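Local coordinates for protein beta-glucosidase (Saccharopolyspora erythraea D, PDB 5M6G) that probably hydrolyses terminal, non-reducing beta-D-glucosyl residues to release beta-D-glucose, as a two-domain enzyme of glycoside hydrolase family 3, at residues A140-T152 / L557-V569; N154-A166 / A206-A218. One frame throughout, in Å; residues are numbered along the deposited sequence.

Contact 1: residues A140-T152 / L557-V569; sequences ATIYPHNIGLGAT and LASWLPGSEGQGV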
loop_
_atom_site.group_PDB
_atom_site.type_symbol
_atom_site.label_atom_id
_atom_site.label_comp_id
_atom_site.label_asym_id
_atom_site.label_seq_id
_atom_site.Cartn_x
_atom_site.Cartn_y
_atom_site.Cartn_z
ATOM N N ALA A 140 -9.317 10.377 -7.316
ATOM C CA ALA A 140 -7.937 10.559 -6.904
ATOM C C ALA A 140 -7.001 9.833 -7.861
ATOM O O ALA A 140 -7.364 8.819 -8.460
ATOM C CB ALA A 140 -7.730 10.032 -5.482
ATOM N N THR A 141 -5.787 10.360 -7.991
ATOM C CA THR A 141 -4.762 9.738 -8.823
ATOM C C THR A 141 -4.402 8.362 -8.281
ATOM O O THR A 141 -4.154 8.210 -7.084
ATOM C CB THR A 141 -3.512 10.619 -8.844
ATOM O OG1 THR A 141 -3.880 11.977 -9.119
ATOM C CG2 THR A 141 -2.527 10.135 -9.892
ATOM N N ILE A 142 -4.348 7.360 -9.159
ATOM C CA ILE A 142 -3.984 6.002 -8.753
ATOM C C ILE A 142 -2.619 5.674 -9.348
ATOM O O ILE A 142 -2.468 5.542 -10.571
ATOM C CB ILE A 142 -5.042 4.972 -9.165
ATOM C CG1 ILE A 142 -6.416 5.337 -8.564
ATOM C CG2 ILE A 142 -4.599 3.559 -8.749
ATOM C CD1 ILE A 142 -6.435 5.397 -7.040
ATOM N N TYR A 143 -1.622 5.537 -8.476
ATOM C CA TYR A 143 -0.238 5.289 -8.847
ATOM C C TYR A 143 0.003 3.796 -9.003
ATOM O O TYR A 143 -0.786 2.977 -8.517
ATOM C CB TYR A 143 0.701 5.892 -7.788
ATOM C CG TYR A 143 0.600 7.406 -7.752
ATOM C CD1 TYR A 143 1.297 8.193 -8.671
ATOM C CD2 TYR A 143 -0.227 8.042 -6.838
ATOM C CE1 TYR A 143 1.176 9.581 -8.666
ATOM C CE2 TYR A 143 -0.347 9.425 -6.812
ATOM C CZ TYR A 143 0.348 10.187 -7.733
ATOM O OH TYR A 143 0.223 11.558 -7.714
ATOM N N PRO A 144 1.059 3.401 -9.718
ATOM C CA PRO A 144 1.419 1.979 -9.761
ATOM C C PRO A 144 1.587 1.426 -8.353
ATOM O O PRO A 144 2.045 2.123 -7.442
ATOM C CB PRO A 144 2.745 1.970 -10.529
ATOM C CG PRO A 144 2.673 3.192 -11.412
ATOM C CD PRO A 144 1.957 4.223 -10.551
ATOM N N HIS A 145 1.189 0.172 -8.170
ATOM C CA HIS A 145 1.459 -0.463 -6.890
ATOM C C HIS A 145 2.966 -0.632 -6.688
ATOM O O HIS A 145 3.777 -0.497 -7.618
ATOM C CB HIS A 145 0.741 -1.808 -6.784
ATOM C CG HIS A 145 -0.656 -1.711 -6.245
ATOM N ND1 HIS A 145 -0.945 -1.195 -4.996
ATOM C CD2 HIS A 145 -1.846 -2.058 -6.793
ATOM C CE1 HIS A 145 -2.249 -1.248 -4.790
ATOM N NE2 HIS A 145 -2.822 -1.759 -5.870
ATOM N N ASN A 146 3.328 -0.934 -5.439
ATOM C CA ASN A 146 4.726 -0.904 -5.015
ATOM C C ASN A 146 5.632 -1.791 -5.873
ATOM O O ASN A 146 6.781 -1.420 -6.141
ATOM C CB ASN A 146 4.832 -1.316 -3.542
ATOM C CG ASN A 146 4.459 -0.187 -2.601
ATOM O OD1 ASN A 146 4.278 0.943 -3.035
ATOM N ND2 ASN A 146 4.364 -0.485 -1.303
ATOM N N ILE A 147 5.160 -2.966 -6.292
ATOM C CA ILE A 147 6.058 -3.865 -7.019
ATOM C C ILE A 147 6.555 -3.194 -8.300
ATOM O O ILE A 147 7.756 -3.208 -8.595
ATOM C CB ILE A 147 5.387 -5.231 -7.283
ATOM C CG1 ILE A 147 6.358 -6.183 -7.995
ATOM C CG2 ILE A 147 4.096 -5.095 -8.113
ATOM C CD1 ILE A 147 5.827 -7.599 -8.158
ATOM N N GLY A 148 5.655 -2.535 -9.042
ATOM C CA GLY A 148 6.088 -1.786 -10.215
ATOM C C GLY A 148 6.970 -0.604 -9.862
ATOM O O GLY A 148 7.940 -0.311 -10.567
ATOM N N LEU A 149 6.653 0.090 -8.759
ATOM C CA LEU A 149 7.534 1.155 -8.289
ATOM C C LEU A 149 8.931 0.621 -7.983
ATOM O O LEU A 149 9.931 1.278 -8.290
ATOM C CB LEU A 149 6.928 1.838 -7.062
ATOM C CG LEU A 149 5.586 2.547 -7.328
ATOM C CD1 LEU A 149 5.126 3.366 -6.086
ATOM C CD2 LEU A 149 5.630 3.450 -8.597
ATOM N N GLY A 150 9.021 -0.568 -7.380
ATOM C CA GLY A 150 10.332 -1.165 -7.157
ATOM C C GLY A 150 11.047 -1.450 -8.462
ATOM O O GLY A 150 12.261 -1.268 -8.574
ATOM N N ALA A 151 10.293 -1.879 -9.475
ATOM C CA ALA A 151 10.863 -2.128 -10.797
ATOM C C ALA A 151 11.441 -0.870 -11.429
ATOM O O ALA A 151 12.356 -0.975 -12.251
ATOM C CB ALA A 151 9.802 -2.741 -11.711
ATOM N N THR A 152 10.965 0.322 -11.044
ATOM C CA THR A 152 11.538 1.538 -11.621
ATOM C C THR A 152 12.978 1.754 -11.192
ATOM O O THR A 152 13.718 2.449 -11.898
ATOM C CB THR A 152 10.748 2.785 -11.214
ATOM O OG1 THR A 152 10.984 3.050 -9.822
ATOM C CG2 THR A 152 9.258 2.600 -11.469
ATOM N N LEU A 557 6.148 -8.014 -22.105
ATOM C CA LEU A 557 6.322 -6.801 -21.315
ATOM C C LEU A 557 5.549 -6.985 -20.021
ATOM O O LEU A 557 4.354 -7.300 -20.056
ATOM C CB LEU A 557 5.822 -5.570 -22.077
ATOM C CG LEU A 557 5.935 -4.212 -21.362
ATOM C CD1 LEU A 557 7.371 -3.691 -21.436
ATOM C CD2 LEU A 557 4.950 -3.216 -21.961
ATOM N N ALA A 558 6.236 -6.845 -18.888
ATOM C CA ALA A 558 5.598 -6.941 -17.576
ATOM C C ALA A 558 5.176 -5.544 -17.143
ATOM O O ALA A 558 6.019 -4.652 -17.009
ATOM C CB ALA A 558 6.545 -7.561 -16.546
ATOM N N SER A 559 3.878 -5.351 -16.923
ATOM C CA SER A 559 3.344 -4.034 -16.603
ATOM C C SER A 559 2.942 -3.877 -15.148
ATOM O O SER A 559 2.680 -2.746 -14.719
ATOM C CB SER A 559 2.132 -3.715 -17.492
ATOM O OG SER A 559 2.534 -3.563 -18.842
ATOM N N TRP A 560 2.883 -4.966 -14.389
ATOM C CA TRP A 560 2.536 -4.960 -12.947
ATOM C C TRP A 560 1.101 -4.427 -12.816
ATOM O O TRP A 560 0.216 -4.879 -13.558
ATOM C CB TRP A 560 3.590 -4.216 -12.148
ATOM C CG TRP A 560 4.973 -4.590 -12.542
ATOM C CD1 TRP A 560 5.892 -3.796 -13.159
ATOM C CD2 TRP A 560 5.587 -5.879 -12.392
ATOM N NE1 TRP A 560 7.051 -4.507 -13.396
ATOM C CE2 TRP A 560 6.892 -5.787 -12.927
ATOM C CE3 TRP A 560 5.168 -7.094 -11.838
ATOM C CZ2 TRP A 560 7.786 -6.866 -12.921
ATOM C CZ3 TRP A 560 6.053 -8.172 -11.844
ATOM C CH2 TRP A 560 7.350 -8.046 -12.383
ATOM N N LEU A 561 0.825 -3.516 -11.876
ATOM C CA LEU A 561 -0.505 -2.936 -11.677
ATOM C C LEU A 561 -0.354 -1.429 -11.793
ATOM O O LEU A 561 -0.172 -0.732 -10.777
ATOM C CB LEU A 561 -1.096 -3.333 -10.324
ATOM C CG LEU A 561 -1.179 -4.842 -10.110
ATOM C CD1 LEU A 561 -1.455 -5.177 -8.634
ATOM C CD2 LEU A 561 -2.226 -5.454 -11.036
ATOM N N PRO A 562 -0.425 -0.882 -13.013
ATOM C CA PRO A 562 0.072 0.484 -13.246
ATOM C C PRO A 562 -0.818 1.595 -12.729
ATOM O O PRO A 562 -0.342 2.730 -12.624
ATOM C CB PRO A 562 0.197 0.560 -14.779
ATOM C CG PRO A 562 -0.726 -0.494 -15.295
ATOM C CD PRO A 562 -0.722 -1.600 -14.264
ATOM N N GLY A 563 -2.080 1.326 -12.413
ATOM C CA GLY A 563 -2.920 2.364 -11.854
ATOM C C GLY A 563 -3.778 3.085 -12.877
ATOM O O GLY A 563 -4.159 2.508 -13.899
ATOM N N SER A 564 -4.092 4.350 -12.616
ATOM C CA SER A 564 -5.059 5.041 -13.461
ATOM C C SER A 564 -4.490 5.493 -14.801
ATOM O O SER A 564 -5.264 5.704 -15.735
ATOM C CB SER A 564 -5.645 6.244 -12.712
ATOM O OG SER A 564 -4.621 7.069 -12.205
ATOM N N GLU A 565 -3.171 5.625 -14.941
ATOM C CA GLU A 565 -2.610 6.219 -16.159
ATOM C C GLU A 565 -2.089 5.129 -17.100
ATOM O O GLU A 565 -0.888 4.961 -17.316
ATOM C CB GLU A 565 -1.530 7.233 -15.797
ATOM C CG GLU A 565 -2.015 8.293 -14.802
ATOM C CD GLU A 565 -3.397 8.845 -15.156
ATOM O OE1 GLU A 565 -3.614 9.241 -16.321
ATOM O OE2 GLU A 565 -4.273 8.882 -14.269
ATOM N N GLY A 566 -3.037 4.404 -17.701
ATOM C CA GLY A 566 -2.674 3.295 -18.577
ATOM C C GLY A 566 -1.869 3.702 -19.795
ATOM O O GLY A 566 -1.179 2.854 -20.387
ATOM N N GLN A 567 -1.930 4.981 -20.183
ATOM C CA GLN A 567 -1.208 5.432 -21.368
ATOM C C GLN A 567 0.310 5.283 -21.221
ATOM O O GLN A 567 1.019 5.229 -22.235
ATOM C CB GLN A 567 -1.598 6.882 -21.684
ATOM C CG GLN A 567 -1.146 7.904 -20.659
ATOM C CD GLN A 567 -2.114 8.140 -19.478
ATOM O OE1 GLN A 567 -2.936 7.287 -19.126
ATOM N NE2 GLN A 567 -2.004 9.323 -18.865
ATOM N N GLY A 568 0.829 5.181 -19.992
ATOM C CA GLY A 568 2.257 4.932 -19.834
ATOM C C GLY A 568 2.704 3.587 -20.379
ATOM O O GLY A 568 3.879 3.421 -20.728
ATOM N N VAL A 569 1.788 2.623 -20.472
ATOM C CA VAL A 569 2.113 1.344 -21.091
ATOM C C VAL A 569 2.362 1.528 -22.581
ATOM O O VAL A 569 3.349 1.020 -23.128
ATOM C CB VAL A 569 0.996 0.320 -20.830
ATOM C CG1 VAL A 569 1.344 -1.002 -21.500
ATOM C CG2 VAL A 569 0.808 0.131 -19.321
HETATM O O HOH W 1 -1.009 5.349 -12.889
HETATM O O HOH W 2 2.748 -1.800 -10.134
#

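Contact 2: residues N154-A166 / A206-A218; sequences NPDLVQRIGAATA and AMTSAVTGLQGEA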
loop_
_atom_site.group_PDB
_atom_site.type_symbol
_atom_site.label_atom_id
_atom_site.label_comp_id
_atom_site.label_asym_id
_atom_site.label_seq_id
_atom_site.Cartn_x
_atom_site.Cartn_y
_atom_site.Cartn_z
ATOM N N ASN A 154 13.863 3.747 -8.987
ATOM C CA ASN A 154 13.941 5.206 -8.933
ATOM C C ASN A 154 13.364 5.713 -7.614
ATOM O O ASN A 154 12.167 6.036 -7.533
ATOM C CB ASN A 154 13.200 5.803 -10.128
ATOM C CG ASN A 154 13.374 7.295 -10.241
ATOM O OD1 ASN A 154 13.843 7.953 -9.310
ATOM N ND2 ASN A 154 12.985 7.848 -11.396
ATOM N N PRO A 155 14.180 5.808 -6.555
ATOM C CA PRO A 155 13.653 6.282 -5.259
ATOM C C PRO A 155 13.174 7.719 -5.283
ATOM O O PRO A 155 12.257 8.078 -4.529
ATOM C CB PRO A 155 14.847 6.120 -4.304
ATOM C CG PRO A 155 15.799 5.194 -5.009
ATOM C CD PRO A 155 15.588 5.388 -6.474
ATOM N N ASP A 156 13.794 8.570 -6.092
ATOM C CA ASP A 156 13.348 9.955 -6.149
ATOM C C ASP A 156 11.924 10.044 -6.682
ATOM O O ASP A 156 11.104 10.823 -6.176
ATOM C CB ASP A 156 14.309 10.771 -7.005
ATOM C CG ASP A 156 14.096 12.248 -6.843
ATOM O OD1 ASP A 156 14.435 12.771 -5.757
ATOM O OD2 ASP A 156 13.591 12.882 -7.789
ATOM N N LEU A 157 11.608 9.229 -7.691
ATOM C CA LEU A 157 10.249 9.165 -8.220
ATOM C C LEU A 157 9.255 8.709 -7.160
ATOM O O LEU A 157 8.145 9.243 -7.065
ATOM C CB LEU A 157 10.210 8.212 -9.413
ATOM C CG LEU A 157 8.842 7.934 -10.033
ATOM C CD1 LEU A 157 8.374 9.169 -10.789
ATOM C CD2 LEU A 157 8.929 6.708 -10.960
ATOM N N VAL A 158 9.627 7.699 -6.372
ATOM C CA VAL A 158 8.734 7.205 -5.327
ATOM C C VAL A 158 8.508 8.286 -4.276
ATOM O O VAL A 158 7.391 8.463 -3.769
ATOM C CB VAL A 158 9.305 5.904 -4.729
ATOM C CG1 VAL A 158 8.677 5.569 -3.362
ATOM C CG2 VAL A 158 9.122 4.759 -5.732
ATOM N N GLN A 159 9.555 9.053 -3.967
ATOM C CA GLN A 159 9.409 10.177 -3.050
ATOM C C GLN A 159 8.436 11.221 -3.605
ATOM O O GLN A 159 7.554 11.698 -2.881
ATOM C CB GLN A 159 10.783 10.791 -2.765
ATOM C CG GLN A 159 10.757 12.053 -1.909
ATOM C CD GLN A 159 12.152 12.512 -1.516
ATOM O OE1 GLN A 159 13.066 11.703 -1.382
ATOM N NE2 GLN A 159 12.321 13.816 -1.343
ATOM N N ARG A 160 8.550 11.561 -4.895
ATOM C CA ARG A 160 7.617 12.531 -5.471
ATOM C C ARG A 160 6.185 12.020 -5.408
ATOM O O ARG A 160 5.246 12.801 -5.207
ATOM C CB ARG A 160 7.994 12.855 -6.923
ATOM C CG ARG A 160 9.098 13.882 -7.065
ATOM C CD ARG A 160 10.138 13.419 -8.070
ATOM N NE ARG A 160 9.659 13.543 -9.440
ATOM C CZ ARG A 160 10.186 12.907 -10.483
ATOM N NH1 ARG A 160 11.221 12.086 -10.322
ATOM N NH2 ARG A 160 9.670 13.096 -11.688
ATOM N N ILE A 161 5.997 10.712 -5.602
ATOM C CA ILE A 161 4.665 10.122 -5.502
ATOM C C ILE A 161 4.151 10.212 -4.068
ATOM O O ILE A 161 2.970 10.509 -3.833
ATOM C CB ILE A 161 4.700 8.667 -6.005
ATOM C CG1 ILE A 161 4.981 8.625 -7.514
ATOM C CG2 ILE A 161 3.403 7.952 -5.658
ATOM C CD1 ILE A 161 5.432 7.253 -8.028
ATOM N N GLY A 162 5.027 9.965 -3.089
ATOM C CA GLY A 162 4.652 10.186 -1.697
ATOM C C GLY A 162 4.164 11.600 -1.443
ATOM O O GLY A 162 3.143 11.809 -0.775
ATOM N N ALA A 163 4.866 12.592 -1.997
ATOM C CA ALA A 163 4.472 13.987 -1.798
ATOM C C ALA A 163 3.153 14.304 -2.489
ATOM O O ALA A 163 2.308 15.016 -1.928
ATOM C CB ALA A 163 5.571 14.922 -2.303
ATOM N N ALA A 164 2.959 13.805 -3.711
ATOM C CA ALA A 164 1.698 14.053 -4.402
ATOM C C ALA A 164 0.545 13.342 -3.709
ATOM O O ALA A 164 -0.549 13.906 -3.576
ATOM C CB ALA A 164 1.799 13.624 -5.869
ATOM N N THR A 165 0.773 12.100 -3.267
ATOM C CA THR A 165 -0.227 11.386 -2.480
ATOM C C THR A 165 -0.598 12.181 -1.235
ATOM O O THR A 165 -1.783 12.348 -0.917
ATOM C CB THR A 165 0.304 9.999 -2.099
ATOM O OG1 THR A 165 0.496 9.225 -3.291
ATOM C CG2 THR A 165 -0.674 9.279 -1.196
ATOM N N ALA A 166 0.408 12.703 -0.535
ATOM C CA ALA A 166 0.144 13.434 0.701
ATOM C C ALA A 166 -0.731 14.658 0.436
ATOM O O ALA A 166 -1.633 14.967 1.223
ATOM C CB ALA A 166 1.463 13.833 1.361
ATOM N N ALA A 206 15.569 1.234 -0.095
ATOM C CA ALA A 206 15.716 2.402 -0.950
ATOM C C ALA A 206 14.387 3.112 -1.152
ATOM O O ALA A 206 14.342 4.348 -1.223
ATOM C CB ALA A 206 16.310 1.990 -2.300
ATOM N N MET A 207 13.293 2.365 -1.216
ATOM C CA MET A 207 12.009 2.976 -1.512
ATOM C C MET A 207 11.295 3.504 -0.266
ATOM O O MET A 207 10.161 3.983 -0.374
ATOM C CB MET A 207 11.114 2.001 -2.275
ATOM C CG MET A 207 11.723 1.533 -3.595
ATOM S SD MET A 207 12.181 2.918 -4.658
ATOM C CE MET A 207 12.359 2.049 -6.230
ATOM N N THR A 208 11.933 3.445 0.903
ATOM C CA THR A 208 11.373 4.162 2.038
ATOM C C THR A 208 11.443 5.666 1.829
ATOM O O THR A 208 10.929 6.419 2.661
ATOM C CB THR A 208 12.090 3.773 3.348
ATOM O OG1 THR A 208 13.462 4.184 3.285
ATOM C CG2 THR A 208 12.015 2.274 3.579
ATOM N N SER A 209 12.059 6.118 0.731
ATOM C CA SER A 209 11.894 7.499 0.298
ATOM C C SER A 209 10.421 7.893 0.191
ATOM O O SER A 209 10.103 9.085 0.238
ATOM C CB SER A 209 12.607 7.699 -1.042
ATOM O OG SER A 209 11.923 7.011 -2.070
ATOM N N ALA A 210 9.513 6.920 0.055
ATOM C CA ALA A 210 8.084 7.219 0.140
ATOM C C ALA A 210 7.741 7.929 1.443
ATOM O O ALA A 210 6.850 8.792 1.476
ATOM C CB ALA A 210 7.267 5.935 0.019
ATOM N N VAL A 211 8.430 7.569 2.533
ATOM C CA VAL A 211 8.184 8.203 3.830
ATOM C C VAL A 211 8.511 9.687 3.760
ATOM O O VAL A 211 7.759 10.543 4.253
ATOM C CB VAL A 211 9.013 7.512 4.928
ATOM C CG1 VAL A 211 8.887 8.278 6.263
ATOM C CG2 VAL A 211 8.581 6.064 5.099
ATOM N N THR A 212 9.663 10.007 3.172
ATOM C CA THR A 212 10.094 11.394 3.079
ATOM C C THR A 212 9.138 12.204 2.217
ATOM O O THR A 212 8.867 13.375 2.511
ATOM C CB THR A 212 11.514 11.450 2.522
ATOM O OG1 THR A 212 12.366 10.632 3.339
ATOM C CG2 THR A 212 12.029 12.880 2.495
ATOM N N GLY A 213 8.600 11.594 1.161
ATOM C CA GLY A 213 7.635 12.300 0.330
ATOM C C GLY A 213 6.336 12.570 1.068
ATOM O O GLY A 213 5.815 13.688 1.047
ATOM N N LEU A 214 5.805 11.546 1.740
ATOM C CA LEU A 214 4.545 11.692 2.462
ATOM C C LEU A 214 4.667 12.720 3.579
ATOM O O LEU A 214 3.807 13.595 3.733
ATOM C CB LEU A 214 4.119 10.332 3.027
ATOM C CG LEU A 214 3.510 9.304 2.065
ATOM C CD1 LEU A 214 3.569 7.909 2.670
ATOM C CD2 LEU A 214 2.064 9.692 1.768
ATOM N N GLN A 215 5.739 12.627 4.373
ATOM C CA GLN A 215 5.852 13.420 5.592
ATOM C C GLN A 215 6.532 14.761 5.377
ATOM O O GLN A 215 6.292 15.697 6.149
ATOM C CB GLN A 215 6.628 12.645 6.666
ATOM C CG GLN A 215 5.998 11.334 7.020
ATOM C CD GLN A 215 6.526 10.745 8.318
ATOM O OE1 GLN A 215 5.862 9.917 8.943
ATOM N NE2 GLN A 215 7.727 11.157 8.722
ATOM N N GLY A 216 7.372 14.877 4.357
ATOM C CA GLY A 216 8.372 15.918 4.324
ATOM C C GLY A 216 9.520 15.554 5.246
ATOM O O GLY A 216 9.496 14.549 5.957
ATOM N N GLU A 217 10.560 16.388 5.226
ATOM C CA GLU A 217 11.710 16.138 6.092
ATOM C C GLU A 217 11.302 16.123 7.560
ATOM O O GLU A 217 11.782 15.298 8.344
ATOM C CB GLU A 217 12.777 17.200 5.856
ATOM C CG GLU A 217 14.041 16.988 6.654
ATOM C CD GLU A 217 14.942 18.199 6.617
ATOM O OE1 GLU A 217 16.091 18.095 7.093
ATOM O OE2 GLU A 217 14.494 19.256 6.113
ATOM N N ALA A 218 10.422 17.032 7.952
ATOM C CA ALA A 218 9.928 17.101 9.318
ATOM C C ALA A 218 8.415 16.956 9.279
ATOM O O ALA A 218 7.734 17.725 8.592
ATOM C CB ALA A 218 10.339 18.419 9.980
#

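Contact 1: residues A140-T152 / L557-V569
Trp-560 lays its indole along the helix 146-152. Ile-147 CG1 stands over one face, toward the rim, and the two side chains cross at about a right angle. Their nearest approach is Ile-147 CD1 to Trp-560 CZ3, 3.7 Å. Ala-558 CB, two residues earlier in the chain, lies against the opposite face, toward the rim. Gly-148 suits this close approach: its CA sits 3.6 Å from Trp-560 CD1, and a side chain there would be tight against Trp-560 CB. Ala-151 CB reaches the pyrrole side, 3.7 Å from Trp-560 NE1. With an alanine here instead of Trp-560, the face under Ile-147 would be lost, and a gap would probably open beside Gly-148 and Ala-151.

At the next junction Leu-561 CD1 lies 3.6 Å from His-145 CD2, while His-145 NE2 bonds to Gly-447 O. His-145, the N-cap residue, also gives its N to Leu-561 O at a fairly straight 160°. Water 2 bridges His-145 O and Leu-561 N here.

In contrast to the direct packing round Trp-560, the loop side is held by backbone, a serine and water. Ser-564 N donates to Ile-142 O at 2.9 Å, and Ile-142 N donates to Ser-564 OG at 3.1 Å. A chi1 of 52° places Ser-564 OG there, between its own backbone N and carbonyl carbon. Gly-563 packs so closely on the carbonyls of Ile-142 and Tyr-143 that a CB would clash. Water 1 donates to Ile-142 O and Pro-562 O and accepts from Glu-565 N. Even this wetter side is buried; the contact has no open solvent side.

This is a domain interface of the two-domain family 3 fold: a loop and helix of the N-terminal domain meet the end of a C-terminal-domain strand and its following loop.

Contact 2: residues N154-A166 / A206-A218
Ser-209 ties the start of its helix to Pro-155. Its OG donates to Pro-155 O at 2.7 Å, from the face of that carbonyl opposite to Gln-159 N, which bonds to the same oxygen. A chi1 of 70° turns the hydroxyl toward the neighbouring helix.

Val-158 packs beside it. Its CG1, anti to the backbone N (chi1 162°), lies 3.7 Å from Ala-210 CB. Its other branch, CG2, faces Met-207. In the conformer given here, one of two deposited, Met-207 bends at chi2, with SD near Val-158 CG2 and Pro-155 CA and the terminal CE near Asn-154 N.

Gln-159 is extended. Its CB and CG run past Ser-209 O, and its amide end crosses Thr-212 CG2 obliquely. Thr-212 OG1 bonds instead to Arg-269.

Glycines bring the helices together, with axes 6.4 Å apart and crossing at -32°. Gly-213 CA approaches Gln-159 O at 3.3 Å in a CA-H...O contact. A CB on Gly-162 or Gly-213 would clash with the other helix. Leu-214 then swings its CD2 against Gly-162 O, 3.5 Å away, and beside Thr-165 CG2.

Helix 155-170 also packs on helix 399-412, through Leu-157, Ile-161 and Ala-164, and on Leu-149 of helix 146-152, through Val-158 and Ile-161. Gln-215 OE1 accepts from Ala-228 N, joining the end of helix 209-215 to the chain just before strand 229-233.

From the N terminus, the chain first runs through 140-152, then almost at once enters 154-166. Contact 2 closes early, when 206-218 returns to that helix after about 40 residues. Contact 1 closes much later, when 557-569 comes back after some 400 residues. Contact 2 therefore lies wholly within the long loop of contact 1, and the two do not cross. Contact 2 joins helices within the N-terminal domain. Contact 1 joins that domain to the C-terminal one. They touch directly: Tyr-143 of contact 1 packs on Ile-161, Ala-164 and Thr-165 of contact 2.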